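Local coordinates for uncharacterized protein (Acinetobacter baumannii, PDB 4PAR), which cuts DNA containing 5-hydroxymethylcytosine as a modification-dependent restriction endonuclease, probably recognising the modified base through its SRA-like domain, at residues 238-250 with 297-309. The protein carries 3 engineered substitutions. Residues are numbered along the deposited sequence; the frame is centred on the assembly and turned at random.
Engineered in segment 297-309: S309 (natural residue Cys).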
loop_
_atom_site.group_PDB
_atom_site.type_symbol
_atom_site.label_atom_id
_atom_site.label_comp_id
_atom_site.label_asym_id
_atom_site.label_seq_id
_atom_site.Cartn_x
_atom_site.Cartn_y
_atom_site.Cartn_z
ATOM N N ILE F 238 -0.361 -14.763 25.507
ATOM C CA ILE F 238 0.774 -14.843 26.415
ATOM C C ILE F 238 0.724 -13.756 27.487
ATOM O O ILE F 238 0.448 -12.592 27.200
ATOM C CB ILE F 238 2.103 -14.756 25.660
ATOM C CG1 ILE F 238 3.271 -14.807 26.648
ATOM C CG2 ILE F 238 2.143 -13.508 24.803
ATOM C CD1 ILE F 238 4.625 -14.890 25.997
ATOM N N SER F 239 0.966 -14.161 28.731
ATOM C CA SER F 239 0.961 -13.243 29.860
ATOM C C SER F 239 2.038 -12.187 29.674
ATOM O O SER F 239 3.117 -12.485 29.167
ATOM C CB SER F 239 1.170 -13.998 31.177
ATOM O OG SER F 239 2.427 -14.653 31.210
ATOM N N PRO F 240 1.739 -10.944 30.075
ATOM C CA PRO F 240 2.642 -9.797 29.954
ATOM C C PRO F 240 4.059 -10.065 30.457
ATOM O O PRO F 240 5.006 -9.488 29.928
ATOM C CB PRO F 240 1.954 -8.738 30.810
ATOM C CG PRO F 240 0.506 -9.040 30.641
ATOM C CD PRO F 240 0.413 -10.541 30.579
ATOM N N ASP F 241 4.202 -10.924 31.458
ATOM C CA ASP F 241 5.519 -11.250 31.993
ATOM C C ASP F 241 6.165 -12.405 31.224
ATOM O O ASP F 241 7.314 -12.777 31.479
ATOM C CB ASP F 241 5.421 -11.585 33.484
ATOM C CG ASP F 241 4.257 -12.514 33.805
ATOM O OD1 ASP F 241 3.815 -13.263 32.907
ATOM O OD2 ASP F 241 3.786 -12.498 34.962
ATOM N N GLY F 242 5.413 -12.972 30.285
ATOM C CA GLY F 242 5.913 -14.040 29.437
ATOM C C GLY F 242 6.001 -15.377 30.142
ATOM O O GLY F 242 6.709 -16.277 29.690
ATOM N N LEU F 243 5.293 -15.507 31.259
ATOM C CA LEU F 243 5.293 -16.752 32.019
ATOM C C LEU F 243 4.385 -17.826 31.428
ATOM O O LEU F 243 4.801 -18.970 31.251
ATOM C CB LEU F 243 4.879 -16.485 33.464
ATOM C CG LEU F 243 5.821 -15.593 34.268
ATOM C CD1 LEU F 243 5.377 -15.536 35.723
ATOM C CD2 LEU F 243 7.249 -16.099 34.151
ATOM N N THR F 244 3.147 -17.456 31.118
ATOM C CA THR F 244 2.138 -18.445 30.751
ATOM C C THR F 244 1.523 -18.185 29.382
ATOM O O THR F 244 1.068 -17.080 29.090
ATOM C CB THR F 244 1.000 -18.509 31.803
ATOM O OG1 THR F 244 -0.252 -18.191 31.182
ATOM C CG2 THR F 244 1.258 -17.537 32.951
ATOM N N ILE F 245 1.506 -19.223 28.556
ATOM C CA ILE F 245 0.914 -19.165 27.226
ATOM C C ILE F 245 -0.327 -20.048 27.137
ATOM O O ILE F 245 -0.269 -21.230 27.458
ATOM C CB ILE F 245 1.917 -19.612 26.159
ATOM C CG1 ILE F 245 3.090 -18.632 26.095
ATOM C CG2 ILE F 245 1.232 -19.751 24.806
ATOM C CD1 ILE F 245 4.120 -18.971 25.035
ATOM N N THR F 246 -1.449 -19.483 26.701
ATOM C CA THR F 246 -2.667 -20.273 26.541
ATOM C C THR F 246 -2.930 -20.605 25.075
ATOM O O THR F 246 -2.912 -19.718 24.208
ATOM C CB THR F 246 -3.907 -19.555 27.116
ATOM O OG1 THR F 246 -4.310 -18.494 26.238
ATOM C CG2 THR F 246 -3.613 -18.992 28.501
ATOM N N GLU F 247 -3.163 -21.891 24.814
ATOM C CA GLU F 247 -3.500 -22.384 23.480
ATOM C C GLU F 247 -4.936 -22.906 23.407
ATOM O O GLU F 247 -5.399 -23.640 24.291
ATOM C CB GLU F 247 -2.528 -23.486 23.044
ATOM C CG GLU F 247 -2.776 -23.970 21.615
ATOM C CD GLU F 247 -1.761 -24.997 21.137
ATOM O OE1 GLU F 247 -0.977 -25.505 21.970
ATOM O OE2 GLU F 247 -1.748 -25.294 19.921
ATOM N N LYS F 248 -5.615 -22.511 22.332
ATOM C CA LYS F 248 -7.003 -22.855 22.060
ATOM C C LYS F 248 -7.141 -23.001 20.547
ATOM O O LYS F 248 -6.138 -23.027 19.841
ATOM C CB LYS F 248 -7.953 -21.779 22.605
ATOM C CG LYS F 248 -9.410 -22.199 22.677
ATOM C CD LYS F 248 -10.357 -21.008 22.825
ATOM C CE LYS F 248 -11.816 -21.477 22.867
ATOM N NZ LYS F 248 -12.767 -20.503 23.480
ATOM N N SER F 249 -8.372 -23.103 20.056
ATOM C CA SER F 249 -8.649 -23.081 18.625
ATOM C C SER F 249 -10.040 -22.511 18.373
ATOM O O SER F 249 -10.864 -22.445 19.283
ATOM C CB SER F 249 -8.531 -24.478 18.017
ATOM O OG SER F 249 -8.986 -24.492 16.677
ATOM N N THR F 250 -10.290 -22.085 17.138
ATOM C CA THR F 250 -11.585 -21.524 16.765
ATOM C C THR F 250 -12.695 -22.563 16.874
ATOM O O THR F 250 -13.733 -22.308 17.484
ATOM C CB THR F 250 -11.558 -20.961 15.334
ATOM O OG1 THR F 250 -11.117 -21.979 14.426
ATOM C CG2 THR F 250 -10.611 -19.772 15.253
ATOM N N ASP F 297 -8.424 -28.276 29.029
ATOM C CA ASP F 297 -9.665 -27.514 29.291
ATOM C C ASP F 297 -10.459 -27.162 28.007
ATOM O O ASP F 297 -10.032 -27.500 26.884
ATOM C CB ASP F 297 -9.332 -26.208 30.023
ATOM C CG ASP F 297 -10.452 -25.733 30.927
ATOM O OD1 ASP F 297 -11.582 -25.523 30.434
ATOM O OD2 ASP F 297 -10.197 -25.596 32.142
ATOM N N LEU F 298 -11.613 -26.500 28.178
ATOM C CA LEU F 298 -12.208 -25.735 27.080
ATOM C C LEU F 298 -11.779 -24.263 27.215
ATOM O O LEU F 298 -10.987 -23.950 28.096
ATOM C CB LEU F 298 -13.722 -25.863 27.071
ATOM C CG LEU F 298 -14.516 -24.979 28.059
ATOM C CD1 LEU F 298 -15.320 -23.959 27.314
ATOM C CD2 LEU F 298 -15.412 -25.844 28.946
ATOM N N LYS F 299 -12.234 -23.381 26.326
ATOM C CA LYS F 299 -11.913 -21.961 26.459
ATOM C C LYS F 299 -10.382 -21.823 26.506
ATOM O O LYS F 299 -9.718 -22.192 25.553
ATOM C CB LYS F 299 -12.597 -21.387 27.694
ATOM C CG LYS F 299 -12.524 -19.865 27.902
ATOM C CD LYS F 299 -13.082 -19.588 29.285
ATOM C CE LYS F 299 -12.963 -18.159 29.740
ATOM N NZ LYS F 299 -13.647 -17.963 31.050
ATOM N N ASP F 300 -9.816 -21.335 27.613
ATOM C CA ASP F 300 -8.350 -21.190 27.764
ATOM C C ASP F 300 -7.611 -22.491 27.428
ATOM O O ASP F 300 -6.493 -22.459 26.905
ATOM C CB ASP F 300 -7.992 -20.724 29.188
ATOM C CG ASP F 300 -8.447 -19.294 29.461
ATOM O OD1 ASP F 300 -9.368 -18.834 28.755
ATOM O OD2 ASP F 300 -7.895 -18.626 30.363
ATOM N N GLY F 301 -8.246 -23.629 27.713
ATOM C CA GLY F 301 -7.777 -24.903 27.192
ATOM C C GLY F 301 -6.367 -25.242 27.618
ATOM O O GLY F 301 -6.086 -25.347 28.810
ATOM N N ALA F 302 -5.485 -25.426 26.639
ATOM C CA ALA F 302 -4.089 -25.746 26.926
ATOM C C ALA F 302 -3.371 -24.578 27.600
ATOM O O ALA F 302 -3.554 -23.423 27.222
ATOM C CB ALA F 302 -3.363 -26.137 25.647
ATOM N N VAL F 303 -2.547 -24.883 28.596
ATOM C CA VAL F 303 -1.788 -23.860 29.301
ATOM C C VAL F 303 -0.343 -24.308 29.466
ATOM O O VAL F 303 -0.072 -25.388 29.981
ATOM C CB VAL F 303 -2.405 -23.543 30.679
ATOM C CG1 VAL F 303 -1.391 -22.848 31.579
ATOM C CG2 VAL F 303 -3.650 -22.684 30.513
ATOM N N TRP F 304 0.579 -23.467 29.017
ATOM C CA TRP F 304 2.000 -23.772 29.052
ATOM C C TRP F 304 2.712 -22.780 29.963
ATOM O O TRP F 304 2.712 -21.583 29.699
ATOM C CB TRP F 304 2.595 -23.728 27.639
ATOM C CG TRP F 304 1.837 -24.559 26.635
ATOM C CD1 TRP F 304 0.703 -24.200 25.961
ATOM C CD2 TRP F 304 2.159 -25.887 26.195
ATOM N NE1 TRP F 304 0.300 -25.221 25.134
ATOM C CE2 TRP F 304 1.176 -26.267 25.259
ATOM C CE3 TRP F 304 3.183 -26.789 26.503
ATOM C CZ2 TRP F 304 1.187 -27.510 24.629
ATOM C CZ3 TRP F 304 3.191 -28.022 25.877
ATOM C CH2 TRP F 304 2.199 -28.373 24.952
ATOM N N LYS F 305 3.298 -23.284 31.045
ATOM C CA LYS F 305 4.045 -22.453 31.983
ATOM C C LYS F 305 5.523 -22.478 31.604
ATOM O O LYS F 305 6.021 -23.504 31.146
ATOM C CB LYS F 305 3.839 -22.942 33.421
ATOM C CG LYS F 305 4.589 -22.152 34.489
ATOM C CD LYS F 305 4.412 -22.783 35.863
ATOM C CE LYS F 305 5.244 -22.065 36.915
ATOM N NZ LYS F 305 6.704 -22.178 36.648
ATOM N N ARG F 306 6.225 -21.363 31.791
ATOM C CA ARG F 306 7.625 -21.294 31.378
ATOM C C ARG F 306 8.558 -21.712 32.510
ATOM O O ARG F 306 8.711 -21.000 33.506
ATOM C CB ARG F 306 7.983 -19.881 30.908
ATOM C CG ARG F 306 9.416 -19.745 30.426
ATOM C CD ARG F 306 9.718 -18.325 29.989
ATOM N NE ARG F 306 9.847 -17.413 31.122
ATOM C CZ ARG F 306 9.941 -16.092 31.003
ATOM N NH1 ARG F 306 9.911 -15.532 29.802
ATOM N NH2 ARG F 306 10.059 -15.333 32.084
ATOM N N VAL F 307 9.172 -22.880 32.350
ATOM C CA VAL F 307 10.090 -23.401 33.352
ATOM C C VAL F 307 11.567 -23.110 33.085
ATOM O O VAL F 307 12.395 -23.270 33.983
ATOM C CB VAL F 307 9.923 -24.923 33.501
ATOM C CG1 VAL F 307 8.546 -25.244 34.064
ATOM C CG2 VAL F 307 10.140 -25.614 32.161
ATOM N N LYS F 308 11.910 -22.668 31.877
ATOM C CA LYS F 308 13.324 -22.401 31.594
ATOM C C LYS F 308 13.522 -21.207 30.668
ATOM O O LYS F 308 12.757 -20.998 29.732
ATOM C CB LYS F 308 14.004 -23.645 31.001
ATOM C CG LYS F 308 14.466 -24.673 32.047
ATOM C CD LYS F 308 15.195 -25.871 31.429
ATOM C CE LYS F 308 16.596 -25.512 30.928
ATOM N NZ LYS F 308 17.562 -25.201 32.024
ATOM N N SER F 309 14.545 -20.410 30.961
ATOM C CA SER F 309 14.877 -19.250 30.142
ATOM C C SER F 309 16.022 -19.511 29.158
ATOM O O SER F 309 16.406 -18.623 28.394
ATOM C CB SER F 309 15.226 -18.062 31.041
ATOM O OG SER F 309 14.126 -17.715 31.868
#
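I245 and W304 form the central hydrogen-bonded pair where strand 244-247 runs antiparallel to strand 302-308. I245 N gives to W304 O at 2.9 Å and W304 N to I245 O at 2.9 Å. Two residues on, past the non-hydrogen-bonded pair T246 and V303, E247 N reaches A302 O at 2.9 Å, and the return bond from A302 N to E247 O is weak. On the face carrying I245, E247, A302 and W304, E247 CB lies at the indole edge, in the ring plane. With CG anti to the backbone N (chi1 -176°), the extended E247 chain carries its carboxylate out to the indole NE1, its plane 39° from the ring. OE1 takes only a weak bond from W304 NE1 at 3.4 Å; the stronger partner is R269, in a salt bridge. At the opposite end from E247, a weak bond joins R306 N to L243 O. There G242 O lies over one face of the R306 guanidinium, 3.3 Å from NH1 but poorly angled for a bond; it takes a weak hydrogen bond from Y291 OH of strand 283-295. L243 CD2 approaches R306 NH2 at 3.6 Å. The preceding type I turn is tied by D241 OD1, which accepts from S239 OG and, as an Asx turn, from L243 N; S239 OG accepts from T244 N. Within the SRA-like domain, strand 302-312 lies between strands 244-247 and 283-295 in the sheet, and W262 of helix 252-264 packs against E247 and A302.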